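Local coordinates for putative acyl-CoA dehydrogenase (Burkholderia xenovorans, PDB 5JSC), which belongs to the acyl-CoA dehydrogenase family of flavoproteins and binds flavin-adenine dinucleotide, at residues Val155-Arg163 against Val189-Ala199. Residues are numbered along the deposited sequence; the frame is centred on the assembly and turned at random.
Sequences VAAMTLSAR and VFARTGEAPGA
Arg192, reaching across to Ala156 and Met158, shows how one guanidinium can tie a loop to itself and to a neighbouring turn: its edge meets three backbone carbonyls, all near its plane. Met158 O is gripped side-on by two nitrogens, with Arg192 NE at 3.0 Å and Arg192 NH2 at 2.9 Å, the latter on a lone pair in the carbonyl plane. Arg192 NH2 also donates to Ala156 O at 2.8 Å, although from above that carbonyl's plane. Arg192 NH1 reaches back within its own segment to Gly198 O (2.9 Å), closing the 193-198 loop, so that four hydrogen bonds around the edge, from three nitrogens, fix the rotation of the group. The chain runs extended through chi1 and chi2 and bends at chi3 (-51°), bringing the guanidinium to these oxygens.

Backbone bonds form a single beta bridge between Ser161 and Arg192. Arg192 N donates to Leu160 O at 2.7 Å, nearly straight, and Ala162 N to Arg192 O; one water then joins Ala162 O to Thr193 O. The short segments 161-163 and 189-192 run at 73° to each other, and the bridge links two separate sheets of the beta-rich middle domain of the acyl-CoA dehydrogenase fold, strand 161-165 pairing with 168-179 and strand 186-192 with 202-208.

Apolar contacts complete the pairing. Leu160 CD2 presses on Val189 CG1 at a tight 3.4 Å, and Ala162 CB touches both Ala191 CB and Thr193 CG2. Met158, bent at its thioether, lays CE against CB of Phe190; the Phe190 ring itself meets that of Phe144.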
ATOM      1  N   VAL C 155      14.293  -1.897 -26.203  1.00 14.49           N
ATOM      2  CA  VAL C 155      14.217  -1.414 -27.580  1.00 17.02           C
ATOM      3  C   VAL C 155      15.597  -1.333 -28.206  1.00 15.96           C
ATOM      4  O   VAL C 155      15.774  -1.606 -29.404  1.00 15.92           O
ATOM      5  CB  VAL C 155      13.528  -0.034 -27.601  1.00 19.82           C
ATOM      6  CG1 VAL C 155      13.587   0.583 -28.985  1.00 21.70           C
ATOM      7  CG2 VAL C 155      12.113  -0.149 -27.125  1.00 19.52           C
ATOM      8  N   ALA C 156      16.591  -0.918 -27.419  1.00 16.04           N
ATOM      9  CA  ALA C 156      17.921  -0.707 -27.969  1.00 16.40           C
ATOM     10  C   ALA C 156      18.516  -1.983 -28.528  1.00 15.92           C
ATOM     11  O   ALA C 156      19.446  -1.907 -29.335  1.00 18.10           O
ATOM     12  CB  ALA C 156      18.857  -0.129 -26.906  1.00 17.75           C
ATOM     13  N   ALA C 157      18.010  -3.150 -28.121  1.00 15.59           N
ATOM     14  CA  ALA C 157      18.533  -4.430 -28.574  1.00 16.58           C
ATOM     15  C   ALA C 157      17.626  -5.120 -29.591  1.00 16.54           C
ATOM     16  O   ALA C 157      17.733  -6.338 -29.770  1.00 18.89           O
ATOM     17  CB  ALA C 157      18.773  -5.349 -27.375  1.00 19.66           C
ATOM     18  N   MET C 158      16.743  -4.378 -30.261  1.00 15.61           N
ATOM     19  CA  MET C 158      15.873  -4.986 -31.262  1.00 14.89           C
ATOM     20  C   MET C 158      16.701  -5.692 -32.332  1.00 15.07           C
ATOM     21  O   MET C 158      17.851  -5.326 -32.596  1.00 16.89           O
ATOM     22  CB  MET C 158      14.976  -3.926 -31.906  1.00 13.91           C
ATOM     23  CG  MET C 158      15.727  -2.969 -32.821  1.00 14.65           C
ATOM     24  SD  MET C 158      14.614  -1.836 -33.679  1.00 15.85           S
ATOM     25  CE  MET C 158      14.047  -0.858 -32.293  1.00 17.50           C
ATOM     26  N   THR C 159      16.104  -6.714 -32.958  1.00 15.86           N
ATOM     27  CA  THR C 159      16.825  -7.523 -33.936  1.00 16.00           C
ATOM     28  C   THR C 159      16.220  -7.543 -35.332  1.00 16.36           C
ATOM     29  O   THR C 159      16.823  -8.150 -36.227  1.00 18.64           O
ATOM     30  CB  THR C 159      16.966  -8.973 -33.449  1.00 19.49           C
ATOM     31  OG1 THR C 159      15.672  -9.576 -33.324  1.00 21.91           O
ATOM     32  CG2 THR C 159      17.679  -9.012 -32.116  1.00 21.33           C
ATOM     33  N   LEU C 160      15.066  -6.910 -35.565  1.00 14.72           N
ATOM     34  CA  LEU C 160      14.604  -6.781 -36.944  1.00 15.69           C
ATOM     35  C   LEU C 160      15.680  -6.069 -37.751  1.00 15.42           C
ATOM     36  O   LEU C 160      16.130  -4.984 -37.374  1.00 16.59           O
ATOM     37  CB  LEU C 160      13.281  -6.013 -37.014  1.00 16.67           C
ATOM     38  CG  LEU C 160      12.812  -5.740 -38.448  1.00 20.72           C
ATOM     39  CD1 LEU C 160      12.211  -6.979 -39.036  1.00 24.12           C
ATOM     40  CD2 LEU C 160      11.807  -4.609 -38.506  1.00 24.77           C
ATOM     41  N   SER C 161      16.138  -6.700 -38.825  1.00 16.20           N
ATOM     42  CA  SER C 161      17.261  -6.173 -39.587  1.00 16.87           C
ATOM     43  C   SER C 161      16.795  -5.434 -40.838  1.00 16.98           C
ATOM     44  O   SER C 161      15.793  -5.787 -41.463  1.00 18.59           O
ATOM     45  CB  SER C 161      18.225  -7.294 -39.986  1.00 20.23           C
ATOM     46  OG  SER C 161      17.572  -8.275 -40.771  1.00 22.36           O
ATOM     47  N   ALA C 162      17.542  -4.395 -41.197  1.00 17.53           N
ATOM     48  CA  ALA C 162      17.325  -3.668 -42.444  1.00 17.83           C
ATOM     49  C   ALA C 162      18.666  -3.589 -43.154  1.00 19.40           C
ATOM     50  O   ALA C 162      19.566  -2.872 -42.710  1.00 18.94           O
ATOM     51  CB  ALA C 162      16.741  -2.278 -42.192  1.00 19.10           C
ATOM     52  N   ARG C 163      18.794  -4.329 -44.248  1.00 21.64           N
ATOM     53  CA  ARG C 163      20.036  -4.450 -45.001  1.00 23.60           C
ATOM     54  C   ARG C 163      19.955  -3.606 -46.263  1.00 23.41           C
ATOM     55  O   ARG C 163      18.991  -3.711 -47.023  1.00 23.76           O
ATOM     56  CB  ARG C 163      20.295  -5.914 -45.359  1.00 26.33           C
ATOM     57  CG  ARG C 163      21.419  -6.145 -46.339  1.00 29.04           C
ATOM     58  CD  ARG C 163      21.628  -7.636 -46.582  1.00 32.33           C
ATOM     59  NE  ARG C 163      20.424  -8.320 -47.061  1.00 35.59           N
ATOM     60  CZ  ARG C 163      20.095  -8.441 -48.345  1.00 38.02           C
ATOM     61  NH1 ARG C 163      20.869  -7.912 -49.282  1.00 37.63           N
ATOM     62  NH2 ARG C 163      18.989  -9.086 -48.696  1.00 39.54           N
ATOM     63  N   VAL C 189       8.082   1.498 -38.981  1.00 11.71           N
ATOM     64  CA  VAL C 189       8.838   0.324 -38.544  1.00 11.98           C
ATOM     65  C   VAL C 189      10.238   0.764 -38.149  1.00 12.20           C
ATOM     66  O   VAL C 189      10.914   1.463 -38.918  1.00 14.31           O
ATOM     67  CB  VAL C 189       8.908  -0.747 -39.647  1.00 13.55           C
ATOM     68  CG1 VAL C 189       9.695  -1.975 -39.167  1.00 14.58           C
ATOM     69  CG2 VAL C 189       7.511  -1.153 -40.106  1.00 14.43           C
ATOM     70  N   PHE C 190      10.693   0.322 -36.979  1.00 11.18           N
ATOM     71  CA  PHE C 190      12.052   0.588 -36.525  1.00 12.24           C
ATOM     72  C   PHE C 190      12.866  -0.681 -36.692  1.00 13.17           C
ATOM     73  O   PHE C 190      12.420  -1.765 -36.302  1.00 13.41           O
ATOM     74  CB  PHE C 190      12.058   1.080 -35.075  1.00 11.70           C
ATOM     75  CG  PHE C 190      11.279   2.349 -34.897  1.00 12.19           C
ATOM     76  CD1 PHE C 190       9.901   2.309 -34.721  1.00 13.52           C
ATOM     77  CD2 PHE C 190      11.912   3.580 -34.978  1.00 12.86           C
ATOM     78  CE1 PHE C 190       9.163   3.478 -34.599  1.00 13.79           C
ATOM     79  CE2 PHE C 190      11.183   4.755 -34.850  1.00 13.83           C
ATOM     80  CZ  PHE C 190       9.804   4.704 -34.664  1.00 13.77           C
ATOM     81  N   ALA C 191      14.041  -0.555 -37.307  1.00 13.60           N
ATOM     82  CA  ALA C 191      14.831  -1.723 -37.672  1.00 13.03           C
ATOM     83  C   ALA C 191      16.306  -1.414 -37.489  1.00 13.11           C
ATOM     84  O   ALA C 191      16.729  -0.257 -37.548  1.00 14.76           O
ATOM     85  CB  ALA C 191      14.565  -2.151 -39.128  1.00 15.13           C
ATOM     86  N   ARG C 192      17.096  -2.469 -37.283  1.00 13.61           N
ATOM     87  CA  ARG C 192      18.533  -2.300 -37.080  1.00 13.90           C
ATOM     88  C   ARG C 192      19.237  -2.185 -38.428  1.00 15.60           C
ATOM     89  O   ARG C 192      19.292  -3.150 -39.196  1.00 17.27           O
ATOM     90  CB  ARG C 192      19.115  -3.457 -36.274  1.00 15.86           C
ATOM     91  CG  ARG C 192      20.619  -3.307 -36.046  1.00 15.17           C
ATOM     92  CD  ARG C 192      21.140  -4.276 -34.969  1.00 15.84           C
ATOM     93  NE  ARG C 192      20.309  -4.153 -33.776  1.00 15.47           N
ATOM     94  CZ  ARG C 192      20.396  -3.157 -32.895  1.00 16.16           C
ATOM     95  NH1 ARG C 192      21.303  -2.199 -33.036  1.00 17.59           N
ATOM     96  NH2 ARG C 192      19.552  -3.113 -31.872  1.00 16.01           N
ATOM     97  N   THR C 193      19.803  -1.014 -38.700  1.00 16.06           N
ATOM     98  CA  THR C 193      20.618  -0.811 -39.891  1.00 16.06           C
ATOM     99  C   THR C 193      22.113  -0.913 -39.615  1.00 17.31           C
ATOM    100  O   THR C 193      22.891  -1.053 -40.565  1.00 18.17           O
ATOM    101  CB  THR C 193      20.295   0.550 -40.528  1.00 16.13           C
ATOM    102  OG1 THR C 193      20.225   1.552 -39.506  1.00 16.96           O
ATOM    103  CG2 THR C 193      18.968   0.492 -41.261  1.00 17.72           C
ATOM    104  N   GLY C 194      22.536  -0.837 -38.354  1.00 17.04           N
ATOM    105  CA  GLY C 194      23.881  -1.240 -37.978  1.00 17.12           C
ATOM    106  C   GLY C 194      24.950  -0.172 -37.990  1.00 17.68           C
ATOM    107  O   GLY C 194      26.138  -0.516 -38.012  1.00 18.74           O
ATOM    108  N   GLU C 195      24.582   1.111 -37.968  1.00 18.14           N
ATOM    109  CA  GLU C 195      25.592   2.170 -38.025  1.00 19.11           C
ATOM    110  C   GLU C 195      26.555   2.095 -36.851  1.00 18.91           C
ATOM    111  O   GLU C 195      27.731   2.465 -36.977  1.00 19.36           O
ATOM    112  CB  GLU C 195      24.915   3.539 -38.047  1.00 20.93           C
ATOM    113  CG  GLU C 195      24.365   3.949 -39.403  1.00 21.08           C
ATOM    114  CD  GLU C 195      23.135   3.156 -39.829  1.00 22.70           C
ATOM    115  OE1 GLU C 195      22.847   3.134 -41.038  1.00 24.84           O
ATOM    116  OE2 GLU C 195      22.455   2.559 -38.963  1.00 22.88           O
ATOM    117  N   ALA C 196      26.065   1.631 -35.710  1.00 18.13           N
ATOM    118  CA  ALA C 196      26.827   1.529 -34.474  1.00 19.22           C
ATOM    119  C   ALA C 196      26.039   0.615 -33.549  1.00 18.90           C
ATOM    120  O   ALA C 196      24.885   0.285 -33.844  1.00 19.77           O
ATOM    121  CB  ALA C 196      27.057   2.918 -33.846  1.00 21.50           C
ATOM    122  N   PRO C 197      26.634   0.156 -32.444  1.00 19.26           N
ATOM    123  CA  PRO C 197      25.939  -0.839 -31.616  1.00 19.61           C
ATOM    124  C   PRO C 197      24.672  -0.308 -30.962  1.00 18.87           C
ATOM    125  O   PRO C 197      24.522   0.892 -30.703  1.00 18.55           O
ATOM    126  CB  PRO C 197      26.982  -1.205 -30.552  1.00 20.66           C
ATOM    127  CG  PRO C 197      28.295  -0.901 -31.204  1.00 20.54           C
ATOM    128  CD  PRO C 197      28.043   0.315 -32.032  1.00 20.50           C
ATOM    129  N   GLY C 198      23.744  -1.232 -30.726  1.00 16.67           N
ATOM    130  CA  GLY C 198      22.633  -0.962 -29.819  1.00 16.29           C
ATOM    131  C   GLY C 198      21.754   0.181 -30.283  1.00 15.73           C
ATOM    132  O   GLY C 198      21.302   0.223 -31.432  1.00 16.53           O
ATOM    133  N   ALA C 199      21.504   1.124 -29.368  1.00 15.48           N
ATOM    134  CA  ALA C 199      20.599   2.239 -29.641  1.00 17.11           C
ATOM    135  C   ALA C 199      21.100   3.175 -30.733  1.00 19.24           C
ATOM    136  O   ALA C 199      20.332   4.035 -31.184  1.00 24.03           O
ATOM    137  CB  ALA C 199      20.358   3.040 -28.363  1.00 19.25           C
TER
HETATM  138  O   HOH W   1      21.993  -1.646 -43.135  1.00 30.47           O